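Long-range contacts in putative hexose oxidase (Nonomuraea sp. ATCC 39727, PDB 5AWV), which probably oxidises a sugar carried by a glycopeptide antibiotic of the teicoplanin type, using a covalently bound FAD: residues M229-D234 and L242-P247; T289-Q294 and I313-T318; L250-V255 and I346-L351; V33-D38 and I61-S66; F257-M262 and L295-E300. All coordinates share one frame; numbering follows the deposited sequence.

Interaction 1 (M229-D234 and L242-P247); sequences MRVPED and LLPKPP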
# COMPACT_ATOMS: atom_id res chain seq x y z
N MET A 229 -15.17 -4.40 -1.28
CA MET A 229 -14.47 -5.50 -0.54
C MET A 229 -15.49 -6.35 0.20
O MET A 229 -16.38 -5.81 0.88
CB MET A 229 -13.49 -4.91 0.50
CG MET A 229 -12.59 -3.81 0.02
SD MET A 229 -11.48 -4.34 -1.30
CE MET A 229 -10.35 -5.36 -0.35
N ARG A 230 -15.36 -7.67 0.10
CA ARG A 230 -16.14 -8.58 0.85
C ARG A 230 -15.57 -10.02 0.77
O ARG A 230 -14.87 -10.37 -0.20
CB ARG A 230 -17.64 -8.59 0.33
CG ARG A 230 -17.78 -8.97 -1.14
CD ARG A 230 -19.21 -9.49 -1.47
NE ARG A 230 -19.40 -10.77 -0.84
CZ ARG A 230 -20.51 -11.22 -0.27
NH1 ARG A 230 -21.61 -10.51 -0.22
NH2 ARG A 230 -20.50 -12.43 0.28
N VAL A 231 -15.90 -10.83 1.75
CA VAL A 231 -15.58 -12.26 1.76
C VAL A 231 -16.19 -12.94 0.52
O VAL A 231 -17.23 -12.54 0.01
CB VAL A 231 -16.02 -12.99 3.03
CG1 VAL A 231 -15.45 -12.37 4.24
CG2 VAL A 231 -17.56 -13.00 3.14
N PRO A 232 -15.49 -13.95 -0.02
CA PRO A 232 -16.11 -14.63 -1.18
C PRO A 232 -17.26 -15.60 -0.77
O PRO A 232 -18.06 -15.95 -1.57
CB PRO A 232 -14.90 -15.33 -1.85
CG PRO A 232 -13.99 -15.61 -0.75
CD PRO A 232 -14.18 -14.53 0.32
N GLU A 233 -17.39 -15.97 0.48
CA GLU A 233 -18.49 -16.85 0.87
C GLU A 233 -19.83 -16.15 0.89
O GLU A 233 -19.89 -14.92 1.04
CB GLU A 233 -18.24 -17.46 2.26
CG GLU A 233 -17.04 -18.35 2.37
CD GLU A 233 -15.68 -17.63 2.48
OE1 GLU A 233 -14.67 -18.25 2.08
OE2 GLU A 233 -15.59 -16.47 2.95
N ASP A 234 -20.91 -16.95 0.77
CA ASP A 234 -22.30 -16.53 1.02
C ASP A 234 -22.49 -16.47 2.52
O ASP A 234 -22.47 -17.48 3.19
CB ASP A 234 -23.34 -17.53 0.47
CG ASP A 234 -23.43 -17.53 -1.04
OD1 ASP A 234 -23.13 -16.49 -1.66
OD2 ASP A 234 -23.81 -18.57 -1.63
N LEU A 242 -19.29 -9.54 6.43
CA LEU A 242 -18.85 -9.41 5.05
C LEU A 242 -17.36 -9.17 4.94
O LEU A 242 -16.85 -9.26 3.84
CB LEU A 242 -19.59 -8.29 4.30
CG LEU A 242 -21.04 -8.68 3.98
CD1 LEU A 242 -21.74 -7.43 3.52
CD2 LEU A 242 -21.05 -9.80 2.96
N LEU A 243 -16.66 -8.93 6.06
CA LEU A 243 -15.16 -8.88 6.08
C LEU A 243 -14.66 -9.59 7.31
O LEU A 243 -15.45 -9.82 8.23
CB LEU A 243 -14.64 -7.44 6.06
CG LEU A 243 -14.70 -6.83 4.67
CD1 LEU A 243 -14.42 -5.36 4.75
CD2 LEU A 243 -13.85 -7.50 3.60
N PRO A 244 -13.37 -9.94 7.35
CA PRO A 244 -12.79 -10.63 8.53
C PRO A 244 -12.96 -9.85 9.84
O PRO A 244 -12.94 -8.63 9.84
CB PRO A 244 -11.32 -10.69 8.21
CG PRO A 244 -11.29 -10.73 6.71
CD PRO A 244 -12.38 -9.84 6.24
N LYS A 245 -13.25 -10.58 10.90
CA LYS A 245 -13.40 -9.99 12.19
C LYS A 245 -12.02 -9.91 12.82
O LYS A 245 -11.38 -10.94 12.91
CB LYS A 245 -14.31 -10.88 13.03
CG LYS A 245 -14.57 -10.31 14.45
CD LYS A 245 -15.55 -11.16 15.29
CE LYS A 245 -16.78 -11.68 14.50
NZ LYS A 245 -18.15 -11.13 14.82
N PRO A 246 -11.54 -8.70 13.21
CA PRO A 246 -10.19 -8.72 13.84
C PRO A 246 -10.21 -9.43 15.22
O PRO A 246 -11.26 -9.62 15.84
CB PRO A 246 -9.85 -7.22 14.01
CG PRO A 246 -11.19 -6.62 14.28
CD PRO A 246 -12.17 -7.38 13.37
N PRO A 247 -9.05 -9.88 15.66
CA PRO A 247 -8.98 -10.40 17.00
C PRO A 247 -9.29 -9.27 18.01
O PRO A 247 -8.81 -8.13 17.81
CB PRO A 247 -7.50 -10.82 17.16
CG PRO A 247 -6.84 -10.37 15.97
CD PRO A 247 -7.80 -9.98 14.92
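The two segments belong to one loop and meet with their touching parts at a steep angle, R230 and L242 coming within 5.1 Å at their CA atoms. One backbone hydrogen bond joins them, from V231 N to L242 O at 2.8 Å. The same oxygen also takes a CA-H...O contact from R230.

R230 folds back on its own segment. Its CG lies between the backbone N and the carbonyl carbon (chi1 59°), and the chain bends again at chi3. This brings the guanidinium side-on to V231 O. NE bonds that oxygen at 2.9 Å, and NH2 adds a longer, more bent bond to the same atom. L242 CD2 sits over one face of the guanidinium, 3.3 Å from R230 NH1. NH1 is hydrogen-bonded to N121 O.

This is the connection from strand 223-229, which carries the FAD-binding V224, to strand 249-257 of the seven-stranded antiparallel sheet. M229 forms a backbone bond with F123 of the neighbouring strand 122-125.

L243 reaches back over the start of the loop. Its CD2 lies 3.7 Å from R230 CA and 4.1 Å from M229 CB. V231 CG1 packs more loosely on P244 CD, at 4.5 Å.

Interaction 2 (T289-Q294 and I313-T318); sequences TGLWSQ and IQVDAT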
# COMPACT_ATOMS: atom_id res chain seq x y z
N THR A 289 -1.18 -19.99 11.79
CA THR A 289 -1.78 -18.97 10.93
C THR A 289 -2.16 -17.70 11.74
O THR A 289 -2.19 -16.61 11.17
CB THR A 289 -3.02 -19.43 10.17
OG1 THR A 289 -3.96 -19.95 11.10
CG2 THR A 289 -2.68 -20.47 9.14
N GLY A 290 -2.42 -17.87 13.04
CA GLY A 290 -2.68 -16.75 13.97
C GLY A 290 -1.44 -16.00 14.54
O GLY A 290 -1.60 -15.05 15.33
N LEU A 291 -0.26 -16.35 14.05
CA LEU A 291 1.00 -15.72 14.47
C LEU A 291 1.68 -15.06 13.29
O LEU A 291 1.69 -15.57 12.12
CB LEU A 291 1.96 -16.81 15.02
CG LEU A 291 3.33 -16.36 15.55
CD1 LEU A 291 3.86 -17.20 16.72
CD2 LEU A 291 4.40 -16.28 14.45
N TRP A 292 2.29 -13.96 13.59
CA TRP A 292 3.13 -13.26 12.66
C TRP A 292 4.31 -12.64 13.37
O TRP A 292 4.24 -12.20 14.51
CB TRP A 292 2.31 -12.12 12.01
CG TRP A 292 3.13 -11.29 11.04
CD1 TRP A 292 3.39 -11.53 9.70
CD2 TRP A 292 3.72 -10.03 11.33
NE1 TRP A 292 4.15 -10.54 9.18
CE2 TRP A 292 4.36 -9.58 10.14
CE3 TRP A 292 3.78 -9.24 12.47
CZ2 TRP A 292 5.11 -8.40 10.10
CZ3 TRP A 292 4.56 -8.07 12.44
CH2 TRP A 292 5.16 -7.64 11.25
N SER A 293 5.41 -12.60 12.66
CA SER A 293 6.62 -11.95 13.15
C SER A 293 7.41 -11.41 12.04
O SER A 293 7.24 -11.79 10.87
CB SER A 293 7.45 -12.96 13.97
OG SER A 293 7.97 -13.97 13.14
N GLN A 294 8.28 -10.48 12.37
CA GLN A 294 9.31 -10.15 11.42
C GLN A 294 10.67 -9.96 12.00
O GLN A 294 10.80 -9.28 13.01
CB GLN A 294 8.91 -8.92 10.57
CG GLN A 294 8.80 -7.62 11.21
CD GLN A 294 8.52 -6.50 10.15
OE1 GLN A 294 8.00 -6.73 9.09
NE2 GLN A 294 8.88 -5.30 10.48
N ILE A 313 6.80 -9.89 17.39
CA ILE A 313 5.90 -11.00 17.19
C ILE A 313 4.52 -10.62 17.70
O ILE A 313 4.37 -9.96 18.76
CB ILE A 313 6.36 -12.23 17.99
CG1 ILE A 313 7.85 -12.46 17.79
CG2 ILE A 313 5.52 -13.46 17.70
CD1 ILE A 313 8.42 -13.35 18.87
N GLN A 314 3.49 -11.10 17.02
CA GLN A 314 2.16 -11.05 17.58
C GLN A 314 1.38 -12.26 17.31
O GLN A 314 1.53 -12.90 16.24
CB GLN A 314 1.46 -9.80 17.05
CG GLN A 314 1.30 -9.76 15.59
CD GLN A 314 0.55 -8.47 15.08
OE1 GLN A 314 -0.54 -8.56 14.55
NE2 GLN A 314 1.14 -7.36 15.26
N VAL A 315 0.49 -12.59 18.21
CA VAL A 315 -0.40 -13.72 18.03
C VAL A 315 -1.79 -13.33 18.44
O VAL A 315 -1.96 -12.60 19.41
CB VAL A 315 0.06 -14.90 18.93
CG1 VAL A 315 -0.72 -16.17 18.68
CG2 VAL A 315 1.51 -15.16 18.62
N ASP A 316 -2.76 -13.79 17.67
CA ASP A 316 -4.17 -13.72 18.02
C ASP A 316 -4.37 -14.37 19.38
O ASP A 316 -4.17 -15.58 19.52
CB ASP A 316 -4.97 -14.48 16.95
CG ASP A 316 -6.47 -14.46 17.20
OD1 ASP A 316 -6.95 -14.01 18.27
OD2 ASP A 316 -7.16 -14.80 16.23
N ALA A 317 -4.75 -13.57 20.35
CA ALA A 317 -4.97 -13.98 21.71
C ALA A 317 -6.35 -14.58 22.04
O ALA A 317 -6.62 -14.83 23.19
CB ALA A 317 -4.68 -12.82 22.63
N THR A 318 -7.20 -14.84 21.05
CA THR A 318 -8.52 -15.38 21.24
C THR A 318 -8.48 -16.82 21.85
O THR A 318 -9.21 -17.10 22.79
CB THR A 318 -9.22 -15.52 19.89
OG1 THR A 318 -9.28 -14.26 19.28
CG2 THR A 318 -10.67 -16.15 19.99
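Strands 291-294 and 313-316 run antiparallel, their axes 4.8 Å apart at the closest and 171° between their directions. W292 and Q314 form the hydrogen-bonded pair. W292 N gives to Q314 O at 3.0 Å, and Q314 N gives to W292 O at 2.8 Å. L291 with V315 and S293 with I313 are non-hydrogen-bonded pairs. A further bond, from D316 N to G290 O, extends the pairing to the residue before the first strand.

L291, S293, I313 and V315 share one face of the sheet. L291 CD1 lies 3.6 Å from V315 CG2, and the two side chains meet at a slant. CD1 also approaches I313 CG2 more loosely. S293 CB touches I313 CG1 at 3.9 Å, while S293 OG is hydrogen-bonded to Y278 OH and H329 NE2. Helix 322-334 covers this face through H329, L326 and I330.

The pair is a beta hairpin within the seven-stranded antiparallel sheet. The other face carries W292 and Q314 and looks toward the flavin. The W292 side chain is about 7 Å from the bound FAD, and it packs on the bound glycopeptide.

Here Q314 CG comes to the edge of the indole, near its plane, 4.0 Å from W292 CE3. The Q314 amide plane stands 80° to the ring.

At the end of the strand, D316 OD1 accepts from T318 N in an Asx turn. It also takes T318 OG1, at 2.6 Å on the syn side. D316 OD2 is held by a hydrogen bond from Q171 NE2.

Interaction 3 (L250-V255 and I346-L351); sequences LLTSTV and IEQRWL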
# COMPACT_ATOMS: atom_id res chain seq x y z
N LEU A 250 -4.35 -9.13 20.98
CA LEU A 250 -3.14 -9.74 20.51
C LEU A 250 -2.19 -9.94 21.69
O LEU A 250 -2.11 -9.06 22.58
CB LEU A 250 -2.47 -8.83 19.49
CG LEU A 250 -3.31 -8.60 18.22
CD1 LEU A 250 -2.75 -7.37 17.48
CD2 LEU A 250 -3.30 -9.79 17.27
N LEU A 251 -1.52 -11.08 21.70
CA LEU A 251 -0.32 -11.20 22.50
C LEU A 251 0.90 -10.81 21.70
O LEU A 251 1.14 -11.29 20.58
CB LEU A 251 -0.27 -12.66 23.02
CG LEU A 251 0.40 -13.09 24.30
CD1 LEU A 251 -0.08 -12.26 25.50
CD2 LEU A 251 0.11 -14.59 24.52
N THR A 252 1.68 -9.90 22.24
CA THR A 252 2.83 -9.34 21.55
C THR A 252 4.14 -9.45 22.36
O THR A 252 4.14 -9.41 23.59
CB THR A 252 2.59 -7.87 21.20
OG1 THR A 252 2.48 -7.09 22.41
CG2 THR A 252 1.25 -7.70 20.36
N SER A 253 5.24 -9.59 21.65
CA SER A 253 6.54 -9.52 22.23
C SER A 253 7.53 -9.10 21.19
O SER A 253 7.34 -9.43 20.02
CB SER A 253 6.88 -10.96 22.72
OG SER A 253 8.19 -11.04 23.26
N THR A 254 8.59 -8.41 21.56
CA THR A 254 9.73 -8.18 20.64
C THR A 254 10.99 -8.77 21.27
O THR A 254 11.33 -8.38 22.38
CB THR A 254 9.86 -6.67 20.39
OG1 THR A 254 8.64 -6.18 19.79
CG2 THR A 254 11.09 -6.31 19.56
N VAL A 255 11.62 -9.73 20.61
CA VAL A 255 12.90 -10.29 21.02
C VAL A 255 13.97 -9.32 20.47
O VAL A 255 13.92 -8.91 19.26
CB VAL A 255 13.15 -11.68 20.40
CG1 VAL A 255 14.53 -12.24 20.74
CG2 VAL A 255 12.11 -12.67 20.78
N ILE A 346 2.96 -8.98 26.30
CA ILE A 346 1.93 -8.04 26.66
C ILE A 346 0.68 -8.36 25.83
O ILE A 346 0.77 -8.61 24.63
CB ILE A 346 2.49 -6.65 26.38
CG1 ILE A 346 3.64 -6.36 27.35
CG2 ILE A 346 1.44 -5.59 26.56
CD1 ILE A 346 4.44 -5.10 27.02
N GLU A 347 -0.48 -8.34 26.45
CA GLU A 347 -1.75 -8.49 25.73
C GLU A 347 -2.24 -7.10 25.34
O GLU A 347 -2.26 -6.20 26.18
CB GLU A 347 -2.76 -9.25 26.55
CG GLU A 347 -4.04 -9.51 25.80
CD GLU A 347 -4.91 -10.58 26.43
OE1 GLU A 347 -6.03 -10.83 25.93
OE2 GLU A 347 -4.47 -11.19 27.42
N GLN A 348 -2.46 -6.86 24.05
CA GLN A 348 -2.95 -5.53 23.57
C GLN A 348 -4.27 -5.64 22.85
O GLN A 348 -4.46 -6.56 22.09
CB GLN A 348 -1.96 -4.97 22.56
CG GLN A 348 -0.55 -4.98 23.09
CD GLN A 348 0.31 -4.00 22.35
OE1 GLN A 348 0.08 -2.80 22.43
NE2 GLN A 348 1.27 -4.49 21.63
N ARG A 349 -5.15 -4.66 23.03
CA ARG A 349 -6.40 -4.65 22.35
C ARG A 349 -6.19 -4.21 20.88
O ARG A 349 -5.31 -3.43 20.60
CB ARG A 349 -7.38 -3.68 23.00
CG ARG A 349 -7.67 -3.90 24.48
CD ARG A 349 -8.83 -2.95 24.88
NE ARG A 349 -8.54 -1.52 24.62
CZ ARG A 349 -7.84 -0.72 25.42
NH1 ARG A 349 -7.28 -1.16 26.53
NH2 ARG A 349 -7.63 0.52 25.06
N TRP A 350 -7.06 -4.66 20.02
CA TRP A 350 -7.04 -4.24 18.64
C TRP A 350 -7.21 -2.72 18.55
O TRP A 350 -8.11 -2.13 19.18
CB TRP A 350 -8.16 -4.93 17.91
CG TRP A 350 -8.16 -4.67 16.45
CD1 TRP A 350 -9.02 -3.84 15.72
CD2 TRP A 350 -7.27 -5.23 15.55
NE1 TRP A 350 -8.70 -3.89 14.37
CE2 TRP A 350 -7.59 -4.69 14.25
CE3 TRP A 350 -6.16 -6.05 15.70
CZ2 TRP A 350 -6.87 -5.03 13.12
CZ3 TRP A 350 -5.45 -6.40 14.54
CH2 TRP A 350 -5.79 -5.87 13.29
N LEU A 351 -6.32 -2.12 17.77
CA LEU A 351 -6.22 -0.72 17.53
C LEU A 351 -6.20 0.12 18.80
O LEU A 351 -6.70 1.25 18.81
CB LEU A 351 -7.34 -0.23 16.60
CG LEU A 351 -7.35 -0.76 15.16
CD1 LEU A 351 -8.66 -0.39 14.50
CD2 LEU A 351 -6.15 -0.29 14.38
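Q348 reaches across to T252 from the neighbouring strand. Its CB lies 4.1 Å from L250 O. CG is anti to the carbonyl carbon (chi1 -52°), and the chain runs on extended. CG and CD both come to 3.8 Å from T252 OG1. At the tip, NE2 gives a hydrogen bond to T252 OG1 at 3.0 Å, with an angle of 145° at the hydrogen. The hydroxyl is tilted 24° from the amide plane. NE2 also touches T252 CG2 at 3.5 Å. The two side chains cross at about a right angle.

The two backbones are antiparallel. L250 and Q348 exchange two hydrogen bonds, as do T252 and I346. L251 and E347 form the non-hydrogen-bonded pair between them. W350 follows the second strand, and L250 CD1 comes to the edge of its indole, 4.1 Å from W350 CE3.

Strand 340-349 is an outermost strand of the seven-stranded sheet within this chain. Strand 249-257 lies between it and strand 309-316, whose Q314 touches both L250 and T252. On the other face L251 packs on R323 of helix 322-334. W350 meets Y139 of helix 131-142 edge-to-face.

Interaction 4 (V33-D38 and I61-S66); sequences VKVTPD and IHLVGS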
# COMPACT_ATOMS: atom_id res chain seq x y z
N VAL A 33 -10.37 20.87 -8.44
CA VAL A 33 -9.52 21.98 -8.32
C VAL A 33 -8.25 21.73 -9.13
O VAL A 33 -7.52 20.77 -8.88
CB VAL A 33 -9.09 22.29 -6.86
CG1 VAL A 33 -8.44 23.65 -6.76
CG2 VAL A 33 -10.27 22.18 -5.88
N LYS A 34 -7.90 22.65 -10.01
CA LYS A 34 -6.61 22.56 -10.68
C LYS A 34 -5.67 23.44 -9.94
O LYS A 34 -5.82 24.62 -9.97
CB LYS A 34 -6.67 23.05 -12.12
CG LYS A 34 -7.04 21.95 -13.09
CD LYS A 34 -8.33 22.20 -13.86
CE LYS A 34 -8.21 21.78 -15.33
NZ LYS A 34 -7.06 22.49 -16.00
N VAL A 35 -4.66 22.85 -9.30
CA VAL A 35 -3.71 23.53 -8.48
C VAL A 35 -2.41 23.70 -9.33
O VAL A 35 -1.64 22.75 -9.52
CB VAL A 35 -3.39 22.72 -7.21
CG1 VAL A 35 -2.37 23.42 -6.34
CG2 VAL A 35 -4.70 22.46 -6.47
N THR A 36 -2.19 24.95 -9.77
CA THR A 36 -1.07 25.28 -10.55
C THR A 36 -0.01 25.80 -9.58
O THR A 36 -0.32 26.14 -8.44
CB THR A 36 -1.52 26.35 -11.58
OG1 THR A 36 -2.18 27.41 -10.91
CG2 THR A 36 -2.55 25.77 -12.53
N PRO A 37 1.22 26.00 -10.06
CA PRO A 37 2.34 26.44 -9.28
C PRO A 37 2.16 27.74 -8.51
O PRO A 37 2.81 27.94 -7.55
CB PRO A 37 3.44 26.59 -10.32
CG PRO A 37 3.12 25.57 -11.29
CD PRO A 37 1.66 25.80 -11.46
N ASP A 38 1.27 28.60 -8.91
CA ASP A 38 1.05 29.80 -8.15
C ASP A 38 0.04 29.62 -7.04
O ASP A 38 -0.13 30.52 -6.25
CB ASP A 38 0.56 30.90 -9.08
CG ASP A 38 -0.61 30.44 -9.91
OD1 ASP A 38 -0.55 29.29 -10.41
OD2 ASP A 38 -1.59 31.17 -10.04
N ILE A 61 -1.63 20.08 -10.36
CA ILE A 61 -2.18 18.93 -9.64
C ILE A 61 -3.72 19.06 -9.59
O ILE A 61 -4.25 20.06 -9.16
CB ILE A 61 -1.51 18.85 -8.24
CG1 ILE A 61 -0.02 18.74 -8.43
CG2 ILE A 61 -2.02 17.66 -7.43
CD1 ILE A 61 0.85 18.95 -7.22
N HIS A 62 -4.43 18.05 -10.05
CA HIS A 62 -5.86 18.07 -10.16
C HIS A 62 -6.48 17.29 -9.02
O HIS A 62 -6.38 16.02 -8.93
CB HIS A 62 -6.19 17.45 -11.52
CG HIS A 62 -7.39 17.99 -12.19
ND1 HIS A 62 -7.61 17.85 -13.55
CD2 HIS A 62 -8.49 18.62 -11.69
CE1 HIS A 62 -8.77 18.40 -13.86
NE2 HIS A 62 -9.33 18.86 -12.75
N LEU A 63 -7.10 18.05 -8.12
CA LEU A 63 -7.90 17.46 -7.04
C LEU A 63 -9.26 17.13 -7.52
O LEU A 63 -9.94 17.99 -8.10
CB LEU A 63 -8.05 18.48 -5.89
CG LEU A 63 -6.81 18.65 -5.05
CD1 LEU A 63 -6.90 19.89 -4.15
CD2 LEU A 63 -6.48 17.42 -4.18
N VAL A 64 -9.67 15.88 -7.29
CA VAL A 64 -10.90 15.40 -7.79
C VAL A 64 -11.76 14.79 -6.66
O VAL A 64 -11.27 14.04 -5.85
CB VAL A 64 -10.66 14.36 -8.91
CG1 VAL A 64 -10.03 15.01 -10.12
CG2 VAL A 64 -9.80 13.18 -8.43
N GLY A 65 -13.04 15.12 -6.64
CA GLY A 65 -14.00 14.69 -5.61
C GLY A 65 -15.08 13.77 -6.07
O GLY A 65 -15.96 13.41 -5.27
N SER A 66 -15.00 13.30 -7.33
CA SER A 66 -15.95 12.32 -7.84
C SER A 66 -15.44 11.56 -9.03
O SER A 66 -14.54 11.99 -9.65
CB SER A 66 -17.26 13.01 -8.28
OG SER A 66 -17.08 13.71 -9.52
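V33, K34 and V35 pair with L63, H62 and I61 as the antiparallel edge of a four-stranded mixed sheet. This sheet is part of the FAD-binding region of the PCMH type, and strand 33-35 is an outermost strand within the chain. V33 with L63 and V35 with I61 are hydrogen-bonded pairs, each exchanging two backbone bonds. The strand axes approach to 4.7 Å.

On one face the branched side chains stand against each other in cross-strand pairs. V33 CB abuts L63 CB at 4.1 Å, and V35 CB stands opposite I61 CB at 4.4 Å. V35 CG2 bridges the diagonal and meets L63 CD1 at 4.1 Å, the two side chains slanting across each other. Helix 42-46 closes over this face, with Y42 and L45 on V35 and L45 also on I61.

The other face belongs to K34 and H62, which lie side by side and point the same way. The lysine chain bends repeatedly, and its methylenes lie along the flat imidazole. H62 also touches A73 of helix 67-80. The lysine nitrogen reaches on to a salt bridge with E76 of that helix and a cation-pi contact with Y60. K34 CG is centred over the ring face in a CH-pi contact, 3.8 Å from the H62 ring centroid and 8° off the ring normal.

Interaction 5 (F257-M262 and L295-E300); sequences FDWAGM and LMIGNE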
# COMPACT_ATOMS: atom_id res chain seq x y z
N PHE A 257 18.13 -8.53 19.76
CA PHE A 257 19.40 -9.16 19.63
C PHE A 257 20.45 -8.10 19.72
O PHE A 257 20.20 -6.95 19.40
CB PHE A 257 19.52 -9.86 18.29
CG PHE A 257 18.43 -10.86 18.06
CD1 PHE A 257 18.55 -12.14 18.53
CD2 PHE A 257 17.27 -10.50 17.41
CE1 PHE A 257 17.53 -13.06 18.33
CE2 PHE A 257 16.25 -11.42 17.21
CZ PHE A 257 16.39 -12.71 17.65
N ASP A 258 21.65 -8.49 20.09
CA ASP A 258 22.71 -7.51 20.27
C ASP A 258 23.79 -7.86 19.32
O ASP A 258 24.28 -8.98 19.30
CB ASP A 258 23.18 -7.55 21.72
CG ASP A 258 24.19 -6.48 22.03
OD1 ASP A 258 24.68 -5.76 21.12
OD2 ASP A 258 24.54 -6.39 23.21
N TRP A 259 24.14 -6.94 18.46
CA TRP A 259 25.23 -7.19 17.50
C TRP A 259 26.57 -7.45 18.17
O TRP A 259 27.31 -8.32 17.74
CB TRP A 259 25.43 -6.03 16.60
CG TRP A 259 24.47 -5.89 15.47
CD1 TRP A 259 23.50 -4.94 15.34
CD2 TRP A 259 24.43 -6.71 14.30
NE1 TRP A 259 22.88 -5.10 14.13
CE2 TRP A 259 23.42 -6.18 13.47
CE3 TRP A 259 25.19 -7.80 13.85
CZ2 TRP A 259 23.13 -6.73 12.23
CZ3 TRP A 259 24.89 -8.37 12.61
CH2 TRP A 259 23.88 -7.83 11.81
N ALA A 260 26.86 -6.74 19.26
CA ALA A 260 28.18 -6.87 19.95
C ALA A 260 28.45 -8.31 20.34
O ALA A 260 29.50 -8.85 20.08
CB ALA A 260 28.25 -5.95 21.16
N GLY A 261 27.46 -8.99 20.85
CA GLY A 261 27.65 -10.38 21.14
C GLY A 261 27.45 -11.38 20.03
O GLY A 261 27.57 -12.55 20.29
N MET A 262 27.14 -10.95 18.79
CA MET A 262 26.74 -11.91 17.73
C MET A 262 27.93 -12.40 16.83
O MET A 262 28.40 -11.67 16.00
CB MET A 262 25.63 -11.21 16.86
CG MET A 262 24.86 -12.04 15.81
SD MET A 262 23.71 -13.25 16.50
CE MET A 262 22.45 -12.27 17.33
N LEU A 295 11.65 -10.54 11.35
CA LEU A 295 13.02 -10.49 11.79
C LEU A 295 13.71 -9.34 11.14
O LEU A 295 13.92 -9.33 9.97
CB LEU A 295 13.70 -11.84 11.60
CG LEU A 295 15.21 -11.94 12.02
CD1 LEU A 295 15.44 -11.62 13.50
CD2 LEU A 295 15.80 -13.26 11.66
N MET A 296 14.07 -8.34 11.93
CA MET A 296 14.60 -7.11 11.42
C MET A 296 16.09 -7.08 11.77
O MET A 296 16.43 -7.04 12.94
CB MET A 296 13.88 -5.97 12.02
CG MET A 296 12.33 -5.96 11.72
SD MET A 296 11.40 -4.94 12.88
CE MET A 296 11.74 -3.41 12.09
N ILE A 297 16.93 -7.18 10.75
CA ILE A 297 18.35 -7.33 10.89
C ILE A 297 18.90 -5.98 10.42
O ILE A 297 19.30 -5.82 9.27
CB ILE A 297 18.92 -8.48 10.10
CG1 ILE A 297 18.17 -9.78 10.35
CG2 ILE A 297 20.40 -8.66 10.40
CD1 ILE A 297 18.47 -10.82 9.33
N GLY A 298 18.94 -5.04 11.36
CA GLY A 298 19.29 -3.67 11.08
C GLY A 298 20.40 -3.16 12.00
O GLY A 298 20.67 -3.77 13.04
N ASN A 299 21.08 -2.09 11.56
CA ASN A 299 21.92 -1.32 12.52
C ASN A 299 21.04 -0.45 13.42
O ASN A 299 19.85 -0.12 13.12
CB ASN A 299 23.07 -0.53 11.85
CG ASN A 299 22.57 0.60 10.96
OD1 ASN A 299 21.65 0.42 10.18
ND2 ASN A 299 23.11 1.78 11.12
N GLU A 300 21.61 -0.11 14.58
CA GLU A 300 20.95 0.74 15.61
C GLU A 300 21.10 2.21 15.24
O GLU A 300 22.20 2.67 15.00
CB GLU A 300 21.59 0.59 16.99
CG GLU A 300 22.11 -0.78 17.37
CD GLU A 300 21.17 -1.53 18.28
OE1 GLU A 300 20.85 -0.99 19.38
OE2 GLU A 300 20.77 -2.66 17.90
O HOH W 1 19.26 -4.49 18.54
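The W259 indole meets G298 at its edge. NE1 donates to G298 O at 2.8 Å, with a nearly straight N-H...O angle of 170°. The oxygen lies almost in the ring plane, 4° out of it. Relative to the carbonyl plane the donor stands well above it, not on a lone pair. This one bond ties the indole nitrogen to the end of strand 291-298.

I297 CG2 approaches the benzene part of the indole obliquely, 3.8 Å from W259 CZ2. The two side chains cross at about a right angle. The CB of W259 points toward the strand. The second ring, that of F257, meets L295 CD1 at F257 CE2, also at 3.8 Å and obliquely. F309 of strand 309-316 touches both aromatic rings, its plane inclined about halfway between parallel and perpendicular to each.

A water lies between F257 O and E300 OE2 and may bridge them. Its approach to OE2 is unusually short, so the link is doubtful. N299 turns the other way, its amide hydrogen-bonded to G396 N and D394 O.

F257 ends strand 249-257, and residues 258-262 lie in the loop between that strand and helix 264-280. D258 OD1 accepts from A260 N at 3.0 Å, an Asx turn, and the bond from M262 N to W259 O closes a type I beta turn from W259 to M262. The arrangement is thus a strand-to-helix connection with tight turns, pinned by a tryptophan to a strand end of the antiparallel sheet.

Along the chain interaction 4 comes first and closes before interaction 1 opens. Interaction 3 then encloses interactions 2 and 5, which cross each other in sequence. Interactions 2, 3 and 5 all reach the seven-stranded antiparallel sheet. The centres of 2 and 3 are about 9 Å apart, on neighbouring strands 309-316 and 249-257. Interaction 5 lies about 22 Å from each, centre to centre, and shares strand 291-298 with interaction 2. Interaction 1 is the link into this sheet: P247 touches D316, and P246 and P247 touch W350. Interaction 4 stands apart in the small mixed sheet, its centre about 36 to 46 Å from the others. The contacts therefore span both the FAD-binding region and the sheet that faces the bound glycopeptide.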